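PDB 2OO3: protein involved in catabolism of external DNA from Legionella pneumophila subsp. pneumophila, which probably methylates N6 of adenine 2030 in 23S ribosomal RNA, taking the methyl group from S-adenosyl-L-methionine. Local coordinates for residues F14-V17 / I18-T22; P68-L71 / D72-N75; H143-G146 / V147-L150; S168-R171 / K172-K176. One frame throughout, in Å; residues are numbered along the deposited sequence.

Interaction 1 (F14-V17 / I18-T22)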
loop_
_atom_site.group_PDB
_atom_site.type_symbol
_atom_site.label_atom_id
_atom_site.label_comp_id
_atom_site.label_asym_id
_atom_site.label_seq_id
_atom_site.Cartn_x
_atom_site.Cartn_y
_atom_site.Cartn_z
ATOM N N PHE A 14 0.881 -7.165 -10.035
ATOM C CA PHE A 14 1.218 -5.791 -10.393
ATOM C C PHE A 14 0.704 -4.785 -9.363
ATOM O O PHE A 14 1.349 -3.741 -9.125
ATOM C CB PHE A 14 0.719 -5.448 -11.825
ATOM C CG PHE A 14 -0.745 -5.109 -11.886
ATOM C CD1 PHE A 14 -1.153 -3.793 -11.874
ATOM C CD2 PHE A 14 -1.707 -6.107 -11.893
ATOM C CE1 PHE A 14 -2.504 -3.454 -11.927
ATOM C CE2 PHE A 14 -3.077 -5.778 -11.946
ATOM C CZ PHE A 14 -3.464 -4.454 -11.950
ATOM N N ALA A 15 -0.432 -5.081 -8.737
ATOM C CA ALA A 15 -1.033 -4.185 -7.747
ATOM C C ALA A 15 -0.219 -4.138 -6.474
ATOM O O ALA A 15 -0.036 -3.062 -5.890
ATOM C CB ALA A 15 -2.441 -4.640 -7.420
ATOM N N ASP A 16 0.255 -5.303 -6.024
ATOM C CA ASP A 16 1.218 -5.346 -4.912
ATOM C C ASP A 16 2.443 -4.502 -5.203
ATOM O O ASP A 16 2.934 -3.793 -4.352
ATOM C CB ASP A 16 1.655 -6.780 -4.615
ATOM C CG ASP A 16 0.754 -7.465 -3.570
ATOM O OD1 ASP A 16 -0.211 -6.822 -3.079
ATOM O OD2 ASP A 16 1.030 -8.652 -3.242
ATOM N N VAL A 17 2.961 -4.591 -6.419
ATOM C CA VAL A 17 4.181 -3.869 -6.736
ATOM C C VAL A 17 3.981 -2.361 -6.560
ATOM O O VAL A 17 4.740 -1.697 -5.810
ATOM C CB VAL A 17 4.697 -4.189 -8.166
ATOM C CG1 VAL A 17 5.890 -3.257 -8.524
ATOM C CG2 VAL A 17 5.124 -5.645 -8.245
ATOM N N ILE A 18 2.947 -1.808 -7.211
ATOM C CA ILE A 18 2.749 -0.368 -7.079
ATOM C C ILE A 18 2.355 0.052 -5.653
ATOM O O ILE A 18 2.827 1.078 -5.123
ATOM C CB ILE A 18 1.806 0.243 -8.145
ATOM C CG1 ILE A 18 1.669 1.777 -7.922
ATOM C CG2 ILE A 18 0.424 -0.375 -8.092
ATOM C CD1 ILE A 18 3.025 2.596 -8.010
ATOM N N LYS A 19 1.518 -0.739 -5.008
ATOM C CA LYS A 19 1.124 -0.427 -3.629
ATOM C C LYS A 19 2.328 -0.437 -2.663
ATOM O O LYS A 19 2.479 0.454 -1.798
ATOM C CB LYS A 19 -0.020 -1.371 -3.215
ATOM C CG LYS A 19 0.039 -1.972 -1.861
ATOM C CD LYS A 19 -1.094 -3.006 -1.584
ATOM C CE LYS A 19 -1.574 -3.761 -2.821
ATOM N NZ LYS A 19 -2.560 -4.821 -2.455
ATOM N N HIS A 20 3.198 -1.431 -2.801
ATOM C CA HIS A 20 4.314 -1.560 -1.865
ATOM C C HIS A 20 5.443 -0.563 -2.125
ATOM O O HIS A 20 6.047 -0.081 -1.190
ATOM C CB HIS A 20 4.829 -2.995 -1.827
ATOM C CG HIS A 20 3.860 -3.956 -1.189
ATOM N ND1 HIS A 20 3.797 -5.288 -1.537
ATOM C CD2 HIS A 20 2.935 -3.779 -0.207
ATOM C CE1 HIS A 20 2.883 -5.896 -0.797
ATOM N NE2 HIS A 20 2.339 -5.001 0.010
ATOM N N ILE A 21 5.701 -0.226 -3.387
ATOM C CA ILE A 21 6.682 0.812 -3.663
ATOM C C ILE A 21 6.165 2.124 -3.103
ATOM O O ILE A 21 6.946 2.880 -2.485
ATOM C CB ILE A 21 6.961 0.971 -5.187
ATOM C CG1 ILE A 21 7.544 -0.341 -5.719
ATOM C CG2 ILE A 21 7.908 2.170 -5.436
ATOM C CD1 ILE A 21 7.656 -0.403 -7.266
ATOM N N THR A 22 4.864 2.392 -3.326
ATOM C CA THR A 22 4.196 3.577 -2.746
ATOM C C THR A 22 4.397 3.625 -1.236
ATOM O O THR A 22 4.832 4.638 -0.700
ATOM C CB THR A 22 2.710 3.618 -3.098
ATOM O OG1 THR A 22 2.592 3.754 -4.533
ATOM C CG2 THR A 22 2.028 4.821 -2.444
#

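Interaction 2 (P68-L71 / D72-N75)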
loop_
_atom_site.group_PDB
_atom_site.type_symbol
_atom_site.label_atom_id
_atom_site.label_comp_id
_atom_site.label_asym_id
_atom_site.label_seq_id
_atom_site.Cartn_x
_atom_site.Cartn_y
_atom_site.Cartn_z
ATOM N N PRO A 68 9.302 -9.583 -13.206
ATOM C CA PRO A 68 10.078 -8.789 -14.200
ATOM C C PRO A 68 10.872 -7.637 -13.570
ATOM O O PRO A 68 11.964 -7.285 -14.038
ATOM C CB PRO A 68 8.992 -8.213 -15.135
ATOM C CG PRO A 68 7.777 -9.113 -14.928
ATOM C CD PRO A 68 7.852 -9.555 -13.484
ATOM N N VAL A 69 10.322 -7.069 -12.502
ATOM C CA VAL A 69 10.930 -5.936 -11.823
ATOM C C VAL A 69 12.165 -6.457 -11.091
ATOM O O VAL A 69 13.271 -5.862 -11.194
ATOM C CB VAL A 69 9.893 -5.230 -10.857
ATOM C CG1 VAL A 69 10.561 -4.188 -9.990
ATOM C CG2 VAL A 69 8.784 -4.564 -11.655
ATOM N N TRP A 70 11.985 -7.575 -10.384
ATOM C CA TRP A 70 13.050 -8.209 -9.633
ATOM C C TRP A 70 14.191 -8.686 -10.527
ATOM O O TRP A 70 15.364 -8.446 -10.228
ATOM C CB TRP A 70 12.519 -9.415 -8.859
ATOM C CG TRP A 70 13.595 -10.274 -8.166
ATOM C CD1 TRP A 70 13.999 -11.540 -8.537
ATOM C CD2 TRP A 70 14.363 -9.942 -6.981
ATOM N NE1 TRP A 70 14.968 -11.998 -7.670
ATOM C CE2 TRP A 70 15.212 -11.045 -6.711
ATOM C CE3 TRP A 70 14.419 -8.815 -6.134
ATOM C CZ2 TRP A 70 16.087 -11.076 -5.607
ATOM C CZ3 TRP A 70 15.305 -8.835 -5.040
ATOM C CH2 TRP A 70 16.129 -9.966 -4.795
ATOM N N LEU A 71 13.843 -9.371 -11.608
ATOM C CA LEU A 71 14.858 -9.861 -12.532
ATOM C C LEU A 71 15.711 -8.725 -13.095
ATOM O O LEU A 71 16.913 -8.908 -13.305
ATOM C CB LEU A 71 14.208 -10.658 -13.670
ATOM C CG LEU A 71 13.673 -12.023 -13.229
ATOM C CD1 LEU A 71 12.975 -12.721 -14.364
ATOM C CD2 LEU A 71 14.770 -12.908 -12.657
ATOM N N ASP A 72 15.094 -7.568 -13.333
ATOM C CA ASP A 72 15.803 -6.411 -13.887
ATOM C C ASP A 72 16.266 -5.408 -12.846
ATOM O O ASP A 72 16.486 -4.235 -13.175
ATOM C CB ASP A 72 14.925 -5.676 -14.902
ATOM C CG ASP A 72 15.742 -4.949 -15.958
ATOM O OD1 ASP A 72 16.858 -5.425 -16.267
ATOM O OD2 ASP A 72 15.267 -3.914 -16.474
ATOM N N ARG A 73 16.435 -5.855 -11.603
ATOM C CA ARG A 73 16.607 -4.928 -10.489
ATOM C C ARG A 73 17.838 -4.000 -10.610
ATOM O O ARG A 73 17.822 -2.872 -10.098
ATOM C CB ARG A 73 16.608 -5.669 -9.150
ATOM C CG ARG A 73 17.748 -6.626 -8.941
ATOM C CD ARG A 73 17.450 -7.557 -7.764
ATOM N NE ARG A 73 18.468 -8.591 -7.587
ATOM C CZ ARG A 73 18.493 -9.760 -8.222
ATOM N NH1 ARG A 73 17.566 -10.069 -9.120
ATOM N NH2 ARG A 73 19.466 -10.630 -7.969
ATOM N N GLU A 74 18.885 -4.480 -11.292
ATOM C CA GLU A 74 20.126 -3.724 -11.429
ATOM C C GLU A 74 19.973 -2.577 -12.411
ATOM O O GLU A 74 20.842 -1.722 -12.518
ATOM C CB GLU A 74 21.299 -4.658 -11.800
ATOM C CG GLU A 74 21.659 -5.652 -10.671
ATOM C CD GLU A 74 22.137 -4.962 -9.388
ATOM O OE1 GLU A 74 22.969 -4.028 -9.516
ATOM O OE2 GLU A 74 21.691 -5.338 -8.261
ATOM N N ASN A 75 18.845 -2.539 -13.097
ATOM C CA ASN A 75 18.543 -1.478 -14.019
ATOM C C ASN A 75 17.458 -0.512 -13.540
ATOM O O ASN A 75 16.974 0.320 -14.322
ATOM C CB ASN A 75 18.168 -2.093 -15.368
ATOM C CG ASN A 75 19.359 -2.789 -16.029
ATOM O OD1 ASN A 75 20.173 -2.134 -16.665
ATOM N ND2 ASN A 75 19.467 -4.123 -15.866
HETATM O O HOH W 1 19.076 -7.461 -12.483
#

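Interaction 3 (H143-G146 / V147-L150)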
loop_
_atom_site.group_PDB
_atom_site.type_symbol
_atom_site.label_atom_id
_atom_site.label_comp_id
_atom_site.label_asym_id
_atom_site.label_seq_id
_atom_site.Cartn_x
_atom_site.Cartn_y
_atom_site.Cartn_z
ATOM N N HIS A 143 -6.210 -9.147 16.250
ATOM C CA HIS A 143 -7.211 -9.920 15.526
ATOM C C HIS A 143 -8.543 -9.172 15.641
ATOM O O HIS A 143 -9.285 -9.320 16.611
ATOM C CB HIS A 143 -7.295 -11.350 16.096
ATOM C CG HIS A 143 -8.205 -12.255 15.327
ATOM N ND1 HIS A 143 -8.723 -13.420 15.863
ATOM C CD2 HIS A 143 -8.691 -12.170 14.066
ATOM C CE1 HIS A 143 -9.481 -14.012 14.961
ATOM N NE2 HIS A 143 -9.497 -13.265 13.871
ATOM N N THR A 144 -8.811 -8.326 14.648
ATOM C CA THR A 144 -9.873 -7.363 14.751
ATOM C C THR A 144 -10.221 -6.806 13.383
ATOM O O THR A 144 -9.414 -6.866 12.443
ATOM C CB THR A 144 -9.522 -6.242 15.767
ATOM O OG1 THR A 144 -10.718 -5.545 16.149
ATOM C CG2 THR A 144 -8.439 -5.261 15.226
ATOM N N ASP A 145 -11.446 -6.295 13.262
ATOM C CA ASP A 145 -11.829 -5.539 12.094
ATOM C C ASP A 145 -11.053 -4.229 12.069
ATOM O O ASP A 145 -11.409 -3.281 12.792
ATOM C CB ASP A 145 -13.326 -5.228 12.150
ATOM C CG ASP A 145 -13.845 -4.680 10.844
ATOM O OD1 ASP A 145 -13.078 -4.015 10.118
ATOM O OD2 ASP A 145 -15.032 -4.938 10.540
ATOM N N GLY A 146 -10.009 -4.162 11.242
ATOM C CA GLY A 146 -9.181 -2.933 11.167
ATOM C C GLY A 146 -9.935 -1.651 10.825
ATOM O O GLY A 146 -9.635 -0.599 11.349
ATOM N N VAL A 147 -10.923 -1.752 9.939
ATOM C CA VAL A 147 -11.696 -0.595 9.496
ATOM C C VAL A 147 -12.475 0.029 10.680
ATOM O O VAL A 147 -12.516 1.251 10.826
ATOM C CB VAL A 147 -12.616 -0.973 8.296
ATOM C CG1 VAL A 147 -13.516 0.212 7.866
ATOM C CG2 VAL A 147 -11.737 -1.400 7.096
ATOM N N SER A 148 -13.034 -0.832 11.535
ATOM C CA SER A 148 -13.697 -0.411 12.761
ATOM C C SER A 148 -12.705 0.212 13.744
ATOM O O SER A 148 -13.068 1.122 14.469
ATOM C CB SER A 148 -14.498 -1.581 13.387
ATOM O OG SER A 148 -13.653 -2.466 14.127
ATOM N N LYS A 149 -11.447 -0.220 13.721
ATOM C CA LYS A 149 -10.415 0.324 14.619
ATOM C C LYS A 149 -9.978 1.752 14.353
ATOM O O LYS A 149 -9.474 2.425 15.275
ATOM C CB LYS A 149 -9.157 -0.553 14.630
ATOM C CG LYS A 149 -9.208 -1.694 15.602
ATOM C CD LYS A 149 -9.243 -1.196 17.026
ATOM C CE LYS A 149 -9.336 -2.340 18.016
ATOM N NZ LYS A 149 -9.557 -1.783 19.379
ATOM N N LEU A 150 -10.129 2.212 13.108
ATOM C CA LEU A 150 -9.821 3.596 12.772
ATOM C C LEU A 150 -10.403 4.576 13.813
ATOM O O LEU A 150 -9.704 5.471 14.315
ATOM C CB LEU A 150 -10.327 3.930 11.371
ATOM C CG LEU A 150 -9.558 3.332 10.193
ATOM C CD1 LEU A 150 -10.202 3.719 8.878
ATOM C CD2 LEU A 150 -8.094 3.803 10.220
#

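Interaction 4 (S168-R171 / K172-K176)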
loop_
_atom_site.group_PDB
_atom_site.type_symbol
_atom_site.label_atom_id
_atom_site.label_comp_id
_atom_site.label_asym_id
_atom_site.label_seq_id
_atom_site.Cartn_x
_atom_site.Cartn_y
_atom_site.Cartn_z
ATOM N N SER A 168 -9.678 -5.831 0.519
ATOM C CA SER A 168 -9.878 -6.788 -0.583
ATOM C C SER A 168 -10.991 -6.397 -1.577
ATOM O O SER A 168 -10.937 -6.813 -2.738
ATOM C CB SER A 168 -10.163 -8.186 -0.031
ATOM O OG SER A 168 -11.489 -8.272 0.491
ATOM N N TYR A 169 -11.976 -5.603 -1.129
ATOM C CA TYR A 169 -13.176 -5.294 -1.922
ATOM C C TYR A 169 -13.885 -6.576 -2.445
ATOM O O TYR A 169 -14.439 -6.564 -3.545
ATOM C CB TYR A 169 -12.884 -4.347 -3.096
ATOM C CG TYR A 169 -12.237 -3.058 -2.669
ATOM C CD1 TYR A 169 -13.003 -1.946 -2.316
ATOM C CD2 TYR A 169 -10.859 -2.987 -2.544
ATOM C CE1 TYR A 169 -12.401 -0.760 -1.875
ATOM C CE2 TYR A 169 -10.239 -1.819 -2.123
ATOM C CZ TYR A 169 -11.009 -0.722 -1.778
ATOM O OH TYR A 169 -10.363 0.407 -1.401
ATOM N N GLU A 170 -13.812 -7.675 -1.683
ATOM C CA GLU A 170 -14.610 -8.862 -2.001
ATOM C C GLU A 170 -16.129 -8.588 -1.846
ATOM O O GLU A 170 -16.922 -9.253 -2.503
ATOM C CB GLU A 170 -14.159 -10.125 -1.223
ATOM C CG GLU A 170 -14.287 -10.028 0.306
ATOM C CD GLU A 170 -13.989 -11.358 1.039
ATOM O OE1 GLU A 170 -13.011 -12.071 0.672
ATOM O OE2 GLU A 170 -14.742 -11.688 1.991
ATOM N N ARG A 171 -16.520 -7.638 -0.986
ATOM C CA ARG A 171 -17.916 -7.158 -0.952
ATOM C C ARG A 171 -18.017 -5.792 -1.635
ATOM O O ARG A 171 -17.199 -4.896 -1.403
ATOM C CB ARG A 171 -18.484 -7.078 0.470
ATOM C CG ARG A 171 -18.453 -8.430 1.261
ATOM C CD ARG A 171 -18.898 -8.279 2.721
ATOM N NE ARG A 171 -17.947 -7.493 3.518
ATOM C CZ ARG A 171 -18.131 -6.221 3.876
ATOM N NH1 ARG A 171 -19.244 -5.576 3.530
ATOM N NH2 ARG A 171 -17.198 -5.595 4.580
ATOM N N LYS A 172 -19.040 -5.643 -2.468
ATOM C CA LYS A 172 -19.332 -4.399 -3.157
ATOM C C LYS A 172 -19.461 -3.280 -2.125
ATOM O O LYS A 172 -19.035 -2.138 -2.356
ATOM C CB LYS A 172 -20.663 -4.584 -3.897
ATOM C CG LYS A 172 -21.180 -3.430 -4.669
ATOM C CD LYS A 172 -22.556 -3.867 -5.130
ATOM C CE LYS A 172 -23.503 -2.755 -5.336
ATOM N NZ LYS A 172 -24.650 -3.256 -6.155
ATOM N N GLU A 173 -20.028 -3.611 -0.968
ATOM C CA GLU A 173 -20.281 -2.572 0.037
ATOM C C GLU A 173 -18.990 -1.936 0.575
ATOM O O GLU A 173 -19.027 -0.833 1.099
ATOM C CB GLU A 173 -21.157 -3.122 1.170
ATOM C CG GLU A 173 -22.617 -3.499 0.727
ATOM C CD GLU A 173 -22.737 -4.787 -0.154
ATOM O OE1 GLU A 173 -21.858 -5.691 -0.063
ATOM O OE2 GLU A 173 -23.745 -4.881 -0.928
ATOM N N GLU A 174 -17.856 -2.627 0.431
ATOM C CA GLU A 174 -16.549 -2.072 0.847
ATOM C C GLU A 174 -16.221 -0.747 0.157
ATOM O O GLU A 174 -15.495 0.101 0.709
ATOM C CB GLU A 174 -15.441 -3.091 0.612
ATOM C CG GLU A 174 -15.581 -4.323 1.526
ATOM C CD GLU A 174 -14.421 -5.307 1.373
ATOM O OE1 GLU A 174 -13.254 -4.873 1.545
ATOM O OE2 GLU A 174 -14.683 -6.506 1.068
ATOM N N TYR A 175 -16.758 -0.559 -1.054
ATOM C CA TYR A 175 -16.479 0.656 -1.820
ATOM C C TYR A 175 -17.163 1.887 -1.217
ATOM O O TYR A 175 -16.812 3.017 -1.542
ATOM C CB TYR A 175 -16.949 0.495 -3.261
ATOM C CG TYR A 175 -16.099 -0.395 -4.134
ATOM C CD1 TYR A 175 -15.013 0.127 -4.850
ATOM C CD2 TYR A 175 -16.413 -1.727 -4.289
ATOM C CE1 TYR A 175 -14.250 -0.694 -5.707
ATOM C CE2 TYR A 175 -15.645 -2.566 -5.112
ATOM C CZ TYR A 175 -14.585 -2.046 -5.827
ATOM O OH TYR A 175 -13.867 -2.896 -6.644
ATOM N N LYS A 176 -18.170 1.666 -0.377
ATOM C CA LYS A 176 -18.749 2.765 0.417
ATOM C C LYS A 176 -18.356 2.735 1.889
ATOM O O LYS A 176 -18.231 3.804 2.503
ATOM C CB LYS A 176 -20.272 2.869 0.257
ATOM C CG LYS A 176 -21.023 1.662 0.575
ATOM C CD LYS A 176 -22.499 2.023 0.805
ATOM C CE LYS A 176 -23.220 0.878 1.529
ATOM N NZ LYS A 176 -23.596 -0.164 0.529
HETATM O O HOH W 2 -11.460 -6.520 2.755
HETATM O O HOH W 3 -14.329 -5.330 -6.466
HETATM O O HOH W 4 -14.766 -8.614 3.266
HETATM O O HOH W 5 -21.771 -6.560 2.596
#

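Interaction 1 (F14-V17 / I18-T22)
D16 and K19 run side by side out of the first turn of helix 14-30 and close a salt bridge, D16 OD1 to K19 NZ at 3.1 Å, with the ammonium met nearly on the line of the carboxylate C-O bond. The lysine reaches it by folding back: its chain bends at chi3 (31°), which also lays CE 3.5 Å from A15 O, one turn earlier. H20 keeps to the same flank of the helix. With CG on the backbone-N side of its CA-CB bond (chi1 -69°), the imidazole lies alongside the D16 carboxylate, H20 CE1 3.8 Å from D16 CG and the two planes turned 32° apart. These polar groups sit on an ordinary alpha-helical frame of i to i+4 bonds, such as H20 N to D16 O at 2.8 Å. The helix packs against helices 81-90 and 249-263 and strand 237-243 of the Rossmann-type methyltransferase fold. H20 is a predicted S-adenosylmethionine ligand, and its ND1 bonds Y99 OH. K19 NZ makes a second salt bridge, to D166, the predicted proton acceptor, while D16 OD2 takes the backbone N-H of G12, so both ends of the D16-K19 pair are anchored from outside. On the apolar side, V17 CG1 meets I21 CD1 at 3.6 Å, the two side chains side by side, V17 packed on L260, I21 on V256 and both on Y83. I18 O, next along the chain, takes two donors from T22, one turn on, which reach it from opposite faces of its carbonyl plane: the backbone N-H and the hydroxyl, T22 OG1 lying 2.8 Å from I18 O.

Interaction 2 (P68-L71 / D72-N75)
The R73 guanidinium lies flat on one face of the W70 indole, the planes 13° apart and the group centres separated by 4.0 Å. NH1 sits over the NE1-CE2 side of the five-membered ring, 3.5 Å from W70 CE2, and CZ stands over the six-membered ring in a cation-pi contact. R73 CD adds a CH-pi contact, 3.8 Å from the centroid of that same six-membered ring. At the guanidinium's edge, in its plane, runs the W70 backbone: NH1 bonds W70 O at 3.0 Å and 163°, which fixes how the group can turn over the indole. R73 N reaches W70 O from the other face of the carbonyl, so a single oxygen is gripped by the backbone and side chain of one arginine. This doubly held carbonyl marks the C-terminal end of helix 66-71, where D72 leaves helical geometry and a short 3-10 turn takes over at 73-75. D72 N still bonds P68 O, at 3.2 Å, while N75 N closes on D72 O. W70 packs on I84, I87 and K88 of helix 81-90 and gives its NE1 hydrogen to S94 O; D72 OD2 bonds Y263 OH of helix 249-263. Water 1 donates to L71 O at 2.7 Å and accepts from E74 N.

Interaction 3 (H143-G146 / V147-L150)
D145 caps the N-terminus of helix 146-153: its OD1 takes weak bonds from V147 N at 3.1 Å and S148 N at 3.5 Å, the second the straighter at 163°. This is the turn that follows strand 139-142 in a Rossmann-type sheet, and D145 and G146 are predicted to bind S-adenosylmethionine. The backbone oxygen of the same aspartate is held twice. S148 OG donates to D145 O at 2.7 Å, in the carbonyl plane and on a lone pair; its chi1 of 80° sets the hydroxyl between its own N and C, facing back to the cap. K149 N reaches D145 O as well, at 3.2 Å, and also lies in the carbonyl plane. Farther out, V147 packs on H43, another predicted cofactor ligand, and on I178 and A181 of helix 174-188, while L150 rests on T42 and A181. T144 touches C119 of strand 115-119. K149 bends at chi2 (-66°) and leads its ammonium away from both segments, to a salt bridge with a bound sulfate ion, probably from the crystallisation liquor. Its aliphatic part crosses T144 at about a right angle, K149 CG lying 3.7 Å from T144 CG2.

Interaction 4 (S168-R171 / K172-K176)
The E174 carboxylate reaches back across the turn and accepts from the backbone of the loop before its helix. R171 N gives it a nearly straight bond, 3.0 Å to E174 OE2 at 173°, on the anti side of that oxygen but tilted well out of the carboxylate plane, while Y169 N comes to E174 OE1 from above the plane, 3.1 Å away. Each oxygen also has a water: water 2, held by S168 N, donates to OE1 at 2.7 Å, and water 4 donates to OE2. E170 N turns instead to S168 OG at 3.2 Å, an ST turn. This is how the chain passes from strand 161-165 into helix 174-188, through a type I beta turn closed by E174 N on R171 O. The loop follows D166, the predicted proton acceptor, and Y169 OH bonds W197 O of the neighbouring strand 193-200. R171 lays one guanidinium face over E174 CG, which lies 3.7 Å from R171 NH2; that nitrogen has E177 as salt-bridge partner. The arginine's charge stays clear of direct bonding with E173: water 5, in the guanidinium plane, accepts from R171 NH1 and donates to E173 OE1. Among the aromatic groups, Y169 CD1 sits over the centre of the Y175 ring, the two ring planes 41° apart. Water 3 ties the tyrosines a second way, donating to Y169 O and lying 2.5 Å from Y175 OH.

The four contacts follow one another along the chain. Interaction 1 lies near the middle of the molecule on helix 14-30, and interaction 2, centred about 15 Å from it, ends helix 66-71; helices 81-90 and 249-263 touch both. Interactions 3 and 4, also with centres about 15 Å apart, both lead from parallel strands of the eight-stranded sheet into the following helices, 146-153 and 174-188, and those helices pack together through V147 and L150. Interaction 2 is remote from this pair, about 36 and 33 Å between centres, across the chain's centre. Predicted cofactor or catalytic residues lie in or near interactions 1, 3 and 4, so these probably surround the active-site cleft, whereas interaction 2 is peripheral packing.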